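PDB 5D8N: leucine aminopeptidase A1, chloroplastic from Solanum lycopersicum, which removes N-terminal amino acids from peptides as a homohexameric metalloaminopeptidase of the M17 family, also acts as a chaperone, and takes part in wound signalling and insect defense. Local coordinates for residues A230-E235 against Y278-C283; L266-A271 against A354-M359; T288-T293 against P344-V349; N375-E380 against K488-E493. The protein carries 1 engineered substitution. One frame throughout, in Å; residues are numbered along the deposited sequence. Where two conformers were deposited one is given.

Following the chain from its N terminus, residues 230-235 come first and close a loop with 278-283 in interaction 1, seating helix 229-242 on the large mixed sheet. Segment 266-271 of interaction 2 lies within that loop, but its partner 354-359 comes later, so interactions 1 and 2 cross. They also touch, through a probable backbone hydrogen bond from Ala-355 to Tyr-278. Interaction 3, 288-293 with 344-349, opens after interaction 1 has closed and falls wholly between the segments of interaction 2; both use strand 347-358, one at each end. Interaction 4 follows in series, joining the small three-stranded sheet to the turn after helix 479-488.

Interaction 1 of 4, residues A230-E235 against Y278-C283; sequences AVLAEE and YFIHLC
Ala-230 and Ala-233 of helix 229-242 pack on Tyr-278 and Ile-280 of strand 278-284, a helix-on-sheet contact against the mixed eight-stranded sheet of the M17 catalytic domain. The local axes run nearly parallel, at 16°, and approach to 8.4 Å, a short spacing consistent with small alanines facing the strand. Tyr-278 and Ile-280, alternate residues of the strand, both project toward the helix. With CG beside the backbone N (chi1 -70°), Tyr-278 swings its ring alongside Ala-230, near the start of the helix, and presents its CD2-CE2 side obliquely. Here Tyr-278 CD2 lies 3.6 Å from Ala-230 CA, and Tyr-278 CE2 lies 3.7 Å from Ala-230 CB. Nearer the strand backbone, Tyr-278 CB meets Ala-233 CB at 4.1 Å. With an alanine here, the methyl contact at Ala-233 could persist, but Ala-230 would probably lose the whole ring that packs beside it, leaving a gap at the edge of the interface. Ile-280 reaches in with the extended CG1-CD1 branch (chi2 165°), whose CD1 packs against the backbone at Ala-233 CA, 3.8 Å away. Every contact across the two segments is of van der Waals type. Around them, Ile-251 of the neighbouring strand touches both Ala-233 and Tyr-278, while Leu-333 of helix 327-342 packs on Leu-232. The side chain of Leu-232 stands about 9 Å from that of Lys-300, a magnesium ligand. Leu-232 and Ile-280 cross at about a right angle, Leu-232 CG meeting Ile-280 CD1 at 3.8 Å.

Interaction 2 of 4, residues L266-A271 against A354-M359; sequences LAVAAA and AACENM
Ala-269 and Cys-356 form the tightly packed, apolar part of this contact, where helix 263-269 rests on strand 347-358. Ala-269 CB meets Cys-356 CB at 3.8 Å. The thiol is directed between the backbone N and the carbonyl carbon (chi1 60°), which brings Cys-356 SG to 4.0 Å from Val-268 CG1. The same methyl of Val-268 also lies 4.2 Å from Asn-358 CB. Between the two ends the fit is looser, and a water fills in. The carbonyl oxygens Val-268 O and Glu-357 O stand 4.1 Å apart, and the water joins them by donating to each, at 2.7 Å from Val-268 O. The same water accepts from Met-359 N at 3.1 Å, so three backbone groups fix its position. Beyond it the segments close up again, Ala-271 CB lying 3.1 Å from Met-359 O. Outward, Glu-357 OE1 forms a salt bridge with Arg-366 of a neighbouring subunit, whose Ala-362 also packs on Met-359. Inward, Asn-358 ND2 donates to Asp-305 OD1, making Asn-358 a second-shell residue behind a magnesium ligand. This is the C-terminal edge of the parallel strands 293-305 and 347-358, where the dinuclear metal site of M17 aminopeptidases is built.

Interaction 3 of 4, residues T288-T293 against P344-V349; sequences TKERKT and PSRVEV
Glu-290 OE2 is gripped by two donors, one from each segment. Arg-346 N reaches its anti lone pair at 2.9 Å, with an N-H...O angle of 156°. From above the carboxylate plane, Lys-292 NZ forms a salt bridge to Glu-290 OE2 at 2.7 Å. The other oxygen, Glu-290 OE1, accepts from Thr-288 OG1 at 2.6 Å on its syn side. Glu-290 can serve all three because its chain folds back at chi2 (-69°). The backbones then merge into a parallel bridge pairing Thr-293 with Val-347. Thr-293 N donates to Arg-346 O at 2.9 Å, and Glu-348 N returns a nearly straight bond to Thr-293 O (175°). Lys-292 lays CB and CG along the peptide between Arg-346 and Val-347. Its NZ also donates to a water at 2.9 Å, and that water in turn donates to Pro-344 O and Val-347 O. Outside the two segments, Glu-348 OE2 is bonded to His-350. The chemistry implies that the carboxylate fixes the turn before strand 347-358 against the loop leading into strand 293-305, and that Lys-292 and the backbone N-H probably favour its ionised form.

Interaction 4 of 4, residues N375-E380 against K488-E493; sequences NGKTIE and KQFVDE
An Asx turn at Asn-375, leading into strand 378-380 of a small three-stranded sheet, meets the type I beta turn from Lys-488 to Val-491 that follows helix 479-488. Inside the Asx turn, Lys-377 N donates to Asn-375 OD1 at 3.1 Å from above the carbonyl plane. The principal polar link is Lys-377, whose chain is extended beyond CG and crosses Gln-489 at about a right angle. Lys-377 NZ lies 2.8 Å from Gln-489 O, in the carbonyl plane and on a lone pair. Gln-489, bent at chi2 (-75°), brings OE1 to 3.0 Å from Lys-377 NZ, which sits above the plane of that amide carbonyl. One ammonium thus holds both the backbone and the side-chain oxygen of the same residue. A leucine in place of Lys-377 would remove the ammonium; Gln-489 OE1 would probably be left without this donor and its amide set free to turn, while, of the donors in these two segments, Gln-489 O would keep the weak one from Asn-375. That weak bond, Asn-375 ND2 to Gln-489 O, is 3.3 Å long and bent to 121°. The Asn-375 side chain crosses that of Phe-490 at about a right angle and meets the ring obliquely, amide and ring planes 38° apart, with Asn-375 ND2 3.5 Å from Phe-490 CD1. Helix 388-401 packs on the ring through Ala-393 and Ile-397. Glu-380, further along the strand, forms a salt bridge with Lys-323 of a neighbouring subunit. Ile-379 and Phe-490 reach toward each other from opposite directions, Ile-379 CD1 stopping 3.8 Å from Phe-490 CZ.

Interaction 1 of 4, residues A230-E235 against Y278-C283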
loop_
_atom_site.group_PDB
_atom_site.type_symbol
_atom_site.label_atom_id
_atom_site.label_comp_id
_atom_site.label_asym_id
_atom_site.label_seq_id
_atom_site.Cartn_x
_atom_site.Cartn_y
_atom_site.Cartn_z
ATOM N N ALA A 230 30.435 -18.375 10.617
ATOM C CA ALA A 230 31.501 -19.342 10.876
ATOM C C ALA A 230 32.222 -19.743 9.596
ATOM O O ALA A 230 33.449 -19.687 9.539
ATOM C CB ALA A 230 30.939 -20.598 11.531
ATOM N N VAL A 231 31.470 -19.910 8.507
ATOM C CA VAL A 231 32.091 -20.166 7.203
ATOM C C VAL A 231 32.860 -18.985 6.633
ATOM O O VAL A 231 34.000 -19.127 6.158
ATOM C CB VAL A 231 31.076 -20.662 6.159
ATOM C CG1 VAL A 231 31.711 -20.766 4.771
ATOM C CG2 VAL A 231 30.574 -22.032 6.587
ATOM N N LEU A 232 32.325 -17.786 6.827
ATOM C CA LEU A 232 33.084 -16.594 6.449
ATOM C C LEU A 232 34.406 -16.503 7.226
ATOM O O LEU A 232 35.454 -16.164 6.675
ATOM C CB LEU A 232 32.250 -15.346 6.682
ATOM C CG LEU A 232 32.736 -14.066 6.016
ATOM C CD1 LEU A 232 32.786 -14.266 4.510
ATOM C CD2 LEU A 232 31.781 -12.907 6.301
ATOM N N ALA A 233 34.367 -16.799 8.520
ATOM C CA ALA A 233 35.606 -16.805 9.308
ATOM C C ALA A 233 36.604 -17.844 8.810
ATOM O O ALA A 233 37.808 -17.578 8.758
ATOM C CB ALA A 233 35.311 -17.057 10.771
ATOM N N GLU A 234 36.104 -19.008 8.397
ATOM C CA GLU A 234 36.979 -20.034 7.820
ATOM C C GLU A 234 37.608 -19.592 6.506
ATOM O O GLU A 234 38.777 -19.876 6.254
ATOM C CB GLU A 234 36.254 -21.363 7.578
ATOM C CG GLU A 234 35.919 -22.124 8.848
ATOM C CD GLU A 234 37.128 -22.520 9.693
ATOM O OE1 GLU A 234 38.213 -22.792 9.112
ATOM O OE2 GLU A 234 36.968 -22.498 10.941
ATOM N N GLU A 235 36.855 -18.874 5.682
ATOM C CA GLU A 235 37.422 -18.317 4.473
ATOM C C GLU A 235 38.564 -17.357 4.825
ATOM O O GLU A 235 39.576 -17.280 4.124
ATOM C CB GLU A 235 36.370 -17.618 3.599
ATOM C CG GLU A 235 35.294 -18.546 3.040
ATOM C CD GLU A 235 35.750 -19.471 1.918
ATOM O OE1 GLU A 235 36.775 -19.224 1.240
ATOM O OE2 GLU A 235 35.059 -20.486 1.723
ATOM N N TYR A 278 31.061 -14.055 14.352
ATOM C CA TYR A 278 32.506 -14.072 14.448
ATOM C C TYR A 278 33.013 -12.748 13.919
ATOM O O TYR A 278 32.654 -12.303 12.826
ATOM C CB TYR A 278 33.116 -15.225 13.642
ATOM C CG TYR A 278 32.821 -16.569 14.259
ATOM C CD1 TYR A 278 33.527 -17.012 15.389
ATOM C CD2 TYR A 278 31.749 -17.331 13.830
ATOM C CE1 TYR A 278 33.165 -18.163 16.074
ATOM C CE2 TYR A 278 31.403 -18.502 14.488
ATOM C CZ TYR A 278 32.147 -18.944 15.568
ATOM O OH TYR A 278 31.753 -20.073 16.249
ATOM N N PHE A 279 33.957 -12.178 14.652
ATOM C CA PHE A 279 34.548 -10.907 14.264
ATOM C C PHE A 279 35.903 -11.247 13.651
ATOM O O PHE A 279 36.774 -11.810 14.306
ATOM C CB PHE A 279 34.652 -10.007 15.503
ATOM C CG PHE A 279 35.073 -8.600 15.198
ATOM C CD1 PHE A 279 36.413 -8.278 15.025
ATOM C CD2 PHE A 279 34.143 -7.577 15.225
ATOM C CE1 PHE A 279 36.800 -6.973 14.764
ATOM C CE2 PHE A 279 34.531 -6.278 14.978
ATOM C CZ PHE A 279 35.852 -5.970 14.729
ATOM N N ILE A 280 36.058 -10.902 12.387
ATOM C CA ILE A 280 37.200 -11.283 11.593
ATOM C C ILE A 280 38.209 -10.157 11.500
ATOM O O ILE A 280 37.885 -9.033 11.093
ATOM C CB ILE A 280 36.748 -11.661 10.171
ATOM C CG1 ILE A 280 35.825 -12.875 10.212
ATOM C CG2 ILE A 280 37.955 -11.954 9.306
ATOM C CD1 ILE A 280 35.052 -13.078 8.927
ATOM N N HIS A 281 39.442 -10.469 11.887
ATOM C CA HIS A 281 40.554 -9.527 11.785
ATOM C C HIS A 281 41.770 -10.134 11.089
ATOM O O HIS A 281 42.456 -10.988 11.639
ATOM C CB HIS A 281 40.932 -9.011 13.175
ATOM C CG HIS A 281 41.997 -7.963 13.164
ATOM N ND1 HIS A 281 42.745 -7.654 14.283
ATOM C CD2 HIS A 281 42.523 -7.232 12.146
ATOM C CE1 HIS A 281 43.598 -6.688 13.980
ATOM N NE2 HIS A 281 43.502 -6.429 12.686
ATOM N N LEU A 282 42.000 -9.739 9.850
ATOM C CA LEU A 282 43.220 -10.125 9.136
ATOM C C LEU A 282 44.147 -8.932 9.105
ATOM O O LEU A 282 43.689 -7.779 9.070
ATOM C CB LEU A 282 42.910 -10.503 7.693
ATOM C CG LEU A 282 42.022 -11.720 7.470
ATOM C CD1 LEU A 282 41.608 -11.815 6.006
ATOM C CD2 LEU A 282 42.775 -12.975 7.855
ATOM N N CYS A 283 45.444 -9.211 9.131
ATOM C CA CYS A 283 46.457 -8.173 8.980
ATOM C C CYS A 283 47.524 -8.579 7.975
ATOM O O CYS A 283 48.154 -9.632 8.127
ATOM C CB CYS A 283 47.136 -7.872 10.312
ATOM S SG CYS A 283 48.262 -6.446 10.198
#

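Interaction 2 of 4, residues L266-A271 against A354-M359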
loop_
_atom_site.group_PDB
_atom_site.type_symbol
_atom_site.label_atom_id
_atom_site.label_comp_id
_atom_site.label_asym_id
_atom_site.label_seq_id
_atom_site.Cartn_x
_atom_site.Cartn_y
_atom_site.Cartn_z
ATOM N N LEU A 266 26.738 -6.966 18.918
ATOM C CA LEU A 266 26.203 -8.130 19.596
ATOM C C LEU A 266 24.693 -8.087 19.697
ATOM O O LEU A 266 24.034 -9.119 19.610
ATOM C CB LEU A 266 26.837 -8.297 20.973
ATOM C CG LEU A 266 28.318 -8.691 20.921
ATOM C CD1 LEU A 266 28.966 -8.655 22.298
ATOM C CD2 LEU A 266 28.456 -10.097 20.385
ATOM N N ALA A 267 24.119 -6.897 19.754
ATOM C CA ALA A 267 22.660 -6.808 19.730
ATOM C C ALA A 267 22.066 -7.299 18.399
ATOM O O ALA A 267 21.055 -7.985 18.373
ATOM C CB ALA A 267 22.221 -5.377 19.986
ATOM N N VAL A 268 22.713 -6.950 17.302
ATOM C CA VAL A 268 22.234 -7.395 15.994
ATOM C C VAL A 268 22.363 -8.893 15.894
ATOM O O VAL A 268 21.465 -9.571 15.425
ATOM C CB VAL A 268 23.064 -6.752 14.854
ATOM C CG1 VAL A 268 22.630 -7.306 13.508
ATOM C CG2 VAL A 268 22.871 -5.241 14.858
ATOM N N ALA A 269 23.467 -9.416 16.400
ATOM C CA ALA A 269 23.747 -10.853 16.348
ATOM C C ALA A 269 22.909 -11.745 17.291
ATOM O O ALA A 269 22.870 -12.958 17.130
ATOM C CB ALA A 269 25.223 -11.082 16.627
ATOM N N ALA A 270 22.250 -11.144 18.273
ATOM C CA ALA A 270 21.678 -11.887 19.390
ATOM C C ALA A 270 20.582 -12.864 18.956
ATOM O O ALA A 270 20.456 -13.951 19.512
ATOM C CB ALA A 270 21.129 -10.918 20.436
ATOM N N ALA A 271 19.806 -12.506 17.942
ATOM C CA ALA A 271 18.692 -13.389 17.556
ATOM C C ALA A 271 19.219 -14.731 17.039
ATOM O O ALA A 271 18.595 -15.776 17.272
ATOM C CB ALA A 271 17.817 -12.728 16.495
ATOM N N ALA A 354 32.826 -7.600 10.909
ATOM C CA ALA A 354 31.997 -8.062 12.014
ATOM C C ALA A 354 30.840 -8.898 11.482
ATOM O O ALA A 354 29.798 -8.360 11.057
ATOM C CB ALA A 354 31.482 -6.881 12.818
ATOM N N ALA A 355 31.076 -10.203 11.394
ATOM C CA ALA A 355 30.166 -11.089 10.694
ATOM C C ALA A 355 29.087 -11.655 11.628
ATOM O O ALA A 355 29.340 -12.037 12.771
ATOM C CB ALA A 355 30.939 -12.231 10.063
ATOM N N CYS A 356 27.860 -11.638 11.147
ATOM C CA CYS A 356 26.720 -12.195 11.855
ATOM C C CYS A 356 25.579 -12.350 10.860
ATOM O O CYS A 356 25.670 -11.898 9.725
ATOM C CB CYS A 356 26.283 -11.283 13.008
ATOM S SG CYS A 356 25.784 -9.619 12.492
ATOM N N GLU A 357 24.516 -13.025 11.275
ATOM C CA GLU A 357 23.272 -12.986 10.529
ATOM C C GLU A 357 22.191 -12.356 11.382
ATOM O O GLU A 357 22.245 -12.396 12.605
ATOM C CB GLU A 357 22.861 -14.355 9.973
ATOM C CG GLU A 357 22.596 -15.430 10.995
ATOM C CD GLU A 357 22.053 -16.717 10.419
ATOM O OE1 GLU A 357 21.948 -16.858 9.170
ATOM O OE2 GLU A 357 21.519 -17.495 11.251
ATOM N N ASN A 358 21.372 -11.549 10.718
ATOM C CA ASN A 358 20.323 -10.797 11.384
ATOM C C ASN A 358 18.997 -11.554 11.274
ATOM O O ASN A 358 18.347 -11.523 10.227
ATOM C CB ASN A 358 20.208 -9.396 10.770
ATOM C CG ASN A 358 19.081 -8.586 11.395
ATOM O OD1 ASN A 358 18.511 -8.991 12.405
ATOM N ND2 ASN A 358 18.697 -7.491 10.741
ATOM N N MET A 359 18.649 -12.265 12.333
ATOM C CA MET A 359 17.507 -13.160 12.360
ATOM C C MET A 359 16.409 -12.672 13.325
ATOM O O MET A 359 16.507 -11.608 13.938
ATOM C CB MET A 359 17.964 -14.556 12.796
ATOM C CG MET A 359 18.963 -15.209 11.860
ATOM S SD MET A 359 18.264 -15.692 10.269
ATOM C CE MET A 359 17.772 -17.375 10.598
HETATM O O HOH W 1 20.585 -11.992 14.688
#

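Interaction 3 of 4, residues T288-T293 against P344-V349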
loop_
_atom_site.group_PDB
_atom_site.type_symbol
_atom_site.label_atom_id
_atom_site.label_comp_id
_atom_site.label_asym_id
_atom_site.label_seq_id
_atom_site.Cartn_x
_atom_site.Cartn_y
_atom_site.Cartn_z
ATOM N N THR A 288 59.582 -7.214 6.392
ATOM C CA THR A 288 60.651 -6.241 6.334
ATOM C C THR A 288 60.334 -5.029 7.203
ATOM O O THR A 288 59.188 -4.847 7.606
ATOM C CB THR A 288 60.928 -5.812 4.884
ATOM O OG1 THR A 288 59.743 -5.288 4.282
ATOM C CG2 THR A 288 61.418 -6.993 4.046
ATOM N N LYS A 289 61.346 -4.219 7.501
ATOM C CA LYS A 289 61.258 -3.259 8.599
ATOM C C LYS A 289 61.330 -1.789 8.159
ATOM O O LYS A 289 61.361 -0.904 9.001
ATOM C CB LYS A 289 62.326 -3.559 9.660
ATOM C CG LYS A 289 62.020 -4.757 10.548
ATOM C CD LYS A 289 63.201 -5.081 11.456
ATOM C CE LYS A 289 63.525 -3.937 12.403
ATOM N NZ LYS A 289 64.559 -4.280 13.421
ATOM N N GLU A 290 61.151 -1.509 6.876
ATOM C CA GLU A 290 60.887 -0.143 6.449
ATOM C C GLU A 290 59.586 0.410 7.068
ATOM O O GLU A 290 58.797 -0.342 7.653
ATOM C CB GLU A 290 60.851 -0.068 4.922
ATOM C CG GLU A 290 59.536 -0.468 4.247
ATOM C CD GLU A 290 59.182 -1.950 4.334
ATOM O OE1 GLU A 290 59.996 -2.772 4.799
ATOM O OE2 GLU A 290 58.058 -2.322 3.931
ATOM N N ARG A 291 59.433 1.736 7.025
ATOM C CA ARG A 291 58.224 2.417 7.482
ATOM C C ARG A 291 57.019 1.967 6.652
ATOM O O ARG A 291 57.067 1.955 5.421
ATOM C CB ARG A 291 58.344 3.951 7.404
ATOM C CG ARG A 291 58.494 4.633 8.762
ATOM C CD ARG A 291 57.174 4.864 9.481
ATOM N NE ARG A 291 56.350 5.867 8.811
ATOM C CZ ARG A 291 55.019 5.850 8.773
ATOM N NH1 ARG A 291 54.331 4.876 9.360
ATOM N NH2 ARG A 291 54.365 6.799 8.119
ATOM N N LYS A 292 55.942 1.614 7.350
ATOM C CA LYS A 292 54.701 1.211 6.713
ATOM C C LYS A 292 53.554 2.158 7.065
ATOM O O LYS A 292 53.364 2.526 8.221
ATOM C CB LYS A 292 54.376 -0.241 7.080
ATOM C CG LYS A 292 55.454 -1.222 6.625
ATOM C CD LYS A 292 55.168 -2.621 7.121
ATOM C CE LYS A 292 56.315 -3.595 6.885
ATOM N NZ LYS A 292 56.512 -3.963 5.451
ATOM N N THR A 293 52.776 2.534 6.055
ATOM C CA THR A 293 51.522 3.255 6.245
ATOM C C THR A 293 50.454 2.274 6.723
ATOM O O THR A 293 50.305 1.207 6.141
ATOM C CB THR A 293 51.070 3.875 4.907
ATOM O OG1 THR A 293 52.062 4.809 4.483
ATOM C CG2 THR A 293 49.765 4.650 5.055
ATOM N N PRO A 344 52.651 -6.102 -1.355
ATOM C CA PRO A 344 53.268 -4.780 -1.332
ATOM C C PRO A 344 54.042 -4.505 -0.050
ATOM O O PRO A 344 53.622 -4.872 1.045
ATOM C CB PRO A 344 52.076 -3.839 -1.444
ATOM C CG PRO A 344 50.926 -4.633 -0.906
ATOM C CD PRO A 344 51.183 -6.050 -1.326
ATOM N N SER A 345 55.145 -3.780 -0.175
ATOM C CA SER A 345 55.882 -3.290 0.981
ATOM C C SER A 345 55.331 -1.911 1.313
ATOM O O SER A 345 54.495 -1.363 0.584
ATOM C CB SER A 345 57.387 -3.223 0.673
ATOM O OG SER A 345 57.615 -2.321 -0.402
ATOM N N ARG A 346 55.797 -1.351 2.420
ATOM C CA ARG A 346 55.457 0.021 2.805
ATOM C C ARG A 346 54.006 0.185 3.271
ATOM O O ARG A 346 53.594 1.303 3.576
ATOM C CB ARG A 346 55.788 1.028 1.689
ATOM C CG ARG A 346 57.258 1.066 1.281
ATOM C CD ARG A 346 57.465 1.750 -0.074
ATOM N NE ARG A 346 56.594 2.909 -0.294
ATOM C CZ ARG A 346 55.749 3.049 -1.315
ATOM N NH1 ARG A 346 55.647 2.118 -2.257
ATOM N NH2 ARG A 346 54.985 4.132 -1.388
ATOM N N VAL A 347 53.255 -0.907 3.409
ATOM C CA VAL A 347 51.879 -0.836 3.925
ATOM C C VAL A 347 51.605 -1.952 4.929
ATOM O O VAL A 347 52.052 -3.101 4.808
ATOM C CB VAL A 347 50.776 -0.895 2.837
ATOM C CG1 VAL A 347 50.779 0.344 1.952
ATOM C CG2 VAL A 347 50.930 -2.137 1.970
ATOM N N GLU A 348 50.806 -1.593 5.921
ATOM C CA GLU A 348 50.220 -2.558 6.828
ATOM C C GLU A 348 48.718 -2.402 6.682
ATOM O O GLU A 348 48.213 -1.296 6.834
ATOM C CB GLU A 348 50.674 -2.292 8.265
ATOM C CG GLU A 348 50.021 -3.149 9.335
ATOM C CD GLU A 348 50.453 -2.765 10.749
ATOM O OE1 GLU A 348 51.666 -2.650 11.015
ATOM O OE2 GLU A 348 49.590 -2.642 11.640
ATOM N N VAL A 349 48.022 -3.479 6.334
ATOM C CA VAL A 349 46.591 -3.388 6.033
ATOM C C VAL A 349 45.799 -4.309 6.939
ATOM O O VAL A 349 46.007 -5.532 6.959
ATOM C CB VAL A 349 46.265 -3.767 4.577
ATOM C CG1 VAL A 349 44.796 -3.519 4.274
ATOM C CG2 VAL A 349 47.086 -2.937 3.608
HETATM O O HOH W 2 54.196 -4.423 3.687
#

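Interaction 4 of 4, residues N375-E380 against K488-E493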
loop_
_atom_site.group_PDB
_atom_site.type_symbol
_atom_site.label_atom_id
_atom_site.label_comp_id
_atom_site.label_asym_id
_atom_site.label_seq_id
_atom_site.Cartn_x
_atom_site.Cartn_y
_atom_site.Cartn_z
ATOM N N ASN A 375 32.297 2.497 21.946
ATOM C CA ASN A 375 32.762 3.823 22.369
ATOM C C ASN A 375 31.826 4.501 23.364
ATOM O O ASN A 375 31.999 5.670 23.685
ATOM C CB ASN A 375 32.970 4.755 21.186
ATOM C CG ASN A 375 31.679 5.103 20.478
ATOM O OD1 ASN A 375 30.617 4.599 20.805
ATOM N ND2 ASN A 375 31.777 5.980 19.479
ATOM N N GLY A 376 30.863 3.756 23.891
ATOM C CA GLY A 376 29.961 4.263 24.916
ATOM C C GLY A 376 28.710 4.949 24.397
ATOM O O GLY A 376 27.869 5.373 25.206
ATOM N N LYS A 377 28.635 5.250 23.101
ATOM C CA LYS A 377 27.480 5.988 22.586
ATOM C C LYS A 377 26.279 5.073 22.507
ATOM O O LYS A 377 26.420 3.894 22.174
ATOM C CB LYS A 377 27.750 6.619 21.215
ATOM C CG LYS A 377 28.851 7.656 21.277
ATOM C CD LYS A 377 29.047 8.373 19.956
ATOM C CE LYS A 377 30.213 9.335 20.068
ATOM N NZ LYS A 377 30.451 10.027 18.788
ATOM N N THR A 378 25.100 5.622 22.803
ATOM C CA THR A 378 23.873 4.834 22.805
ATOM C C THR A 378 23.036 5.094 21.569
ATOM O O THR A 378 22.992 6.233 21.062
ATOM C CB THR A 378 23.008 5.156 24.032
ATOM O OG1 THR A 378 22.793 6.571 24.123
ATOM C CG2 THR A 378 23.700 4.709 25.279
ATOM N N ILE A 379 22.422 4.028 21.062
ATOM C CA ILE A 379 21.655 4.081 19.817
ATOM C C ILE A 379 20.284 3.509 20.016
ATOM O O ILE A 379 20.134 2.380 20.478
ATOM C CB ILE A 379 22.343 3.252 18.710
ATOM C CG1 ILE A 379 23.778 3.737 18.516
ATOM C CG2 ILE A 379 21.583 3.335 17.397
ATOM C CD1 ILE A 379 24.694 2.616 18.073
ATOM N N GLU A 380 19.283 4.343 19.779
ATOM C CA GLU A 380 17.907 3.878 19.781
ATOM C C GLU A 380 17.555 3.283 18.429
ATOM O O GLU A 380 17.664 3.933 17.392
ATOM C CB GLU A 380 16.927 5.006 20.094
ATOM C CG GLU A 380 15.469 4.562 20.030
ATOM C CD GLU A 380 14.488 5.688 20.315
ATOM O OE1 GLU A 380 14.824 6.896 20.126
ATOM O OE2 GLU A 380 13.410 5.307 20.825
ATOM N N LYS A 488 29.996 8.073 11.054
ATOM C CA LYS A 488 30.991 9.037 11.497
ATOM C C LYS A 488 31.066 9.154 13.017
ATOM O O LYS A 488 32.101 9.536 13.546
ATOM C CB LYS A 488 30.652 10.406 10.915
ATOM C CG LYS A 488 31.665 11.510 11.189
ATOM C CD LYS A 488 31.302 12.761 10.404
ATOM C CE LYS A 488 32.192 13.959 10.699
ATOM N NZ LYS A 488 31.606 14.706 11.844
ATOM N N GLN A 489 29.971 8.876 13.715
ATOM C CA GLN A 489 29.928 8.977 15.161
ATOM C C GLN A 489 30.868 7.955 15.791
ATOM O O GLN A 489 31.078 7.965 16.999
ATOM C CB GLN A 489 28.505 8.735 15.680
ATOM C CG GLN A 489 27.511 9.843 15.355
ATOM C CD GLN A 489 27.708 11.061 16.223
ATOM O OE1 GLN A 489 27.957 10.960 17.429
ATOM N NE2 GLN A 489 27.716 12.213 15.594
ATOM N N PHE A 490 31.318 6.989 15.009
ATOM C CA PHE A 490 32.082 5.879 15.554
ATOM C C PHE A 490 33.509 5.839 15.038
ATOM O O PHE A 490 34.220 4.826 15.169
ATOM C CB PHE A 490 31.327 4.582 15.274
ATOM C CG PHE A 490 29.933 4.607 15.804
ATOM C CD1 PHE A 490 29.691 4.444 17.163
ATOM C CD2 PHE A 490 28.882 4.963 14.981
ATOM C CE1 PHE A 490 28.429 4.645 17.676
ATOM C CE2 PHE A 490 27.597 5.077 15.484
ATOM C CZ PHE A 490 27.373 4.967 16.842
ATOM N N VAL A 491 33.914 6.945 14.429
ATOM C CA VAL A 491 35.226 7.070 13.844
ATOM C C VAL A 491 35.966 8.195 14.567
ATOM O O VAL A 491 35.527 9.343 14.650
ATOM C CB VAL A 491 35.160 7.393 12.342
ATOM C CG1 VAL A 491 36.548 7.645 11.773
ATOM C CG2 VAL A 491 34.489 6.263 11.579
ATOM N N ASP A 492 37.154 7.854 15.018
ATOM C CA ASP A 492 38.063 8.814 15.631
ATOM C C ASP A 492 38.374 9.904 14.625
ATOM O O ASP A 492 38.827 9.641 13.506
ATOM C CB ASP A 492 39.333 8.033 15.950
ATOM C CG ASP A 492 40.245 8.743 16.891
ATOM O OD1 ASP A 492 40.361 9.987 16.820
ATOM O OD2 ASP A 492 40.868 7.986 17.667
ATOM N N GLU A 493 38.239 11.140 15.063
ATOM C CA GLU A 493 38.412 12.284 14.182
ATOM C C GLU A 493 39.817 12.422 13.597
ATOM O O GLU A 493 39.997 12.968 12.516
ATOM C CB GLU A 493 38.039 13.544 14.974
ATOM C CG GLU A 493 38.145 14.866 14.218
ATOM C CD GLU A 493 37.049 15.846 14.623
ATOM O OE1 GLU A 493 36.963 16.167 15.830
ATOM O OE2 GLU A 493 36.280 16.313 13.750
#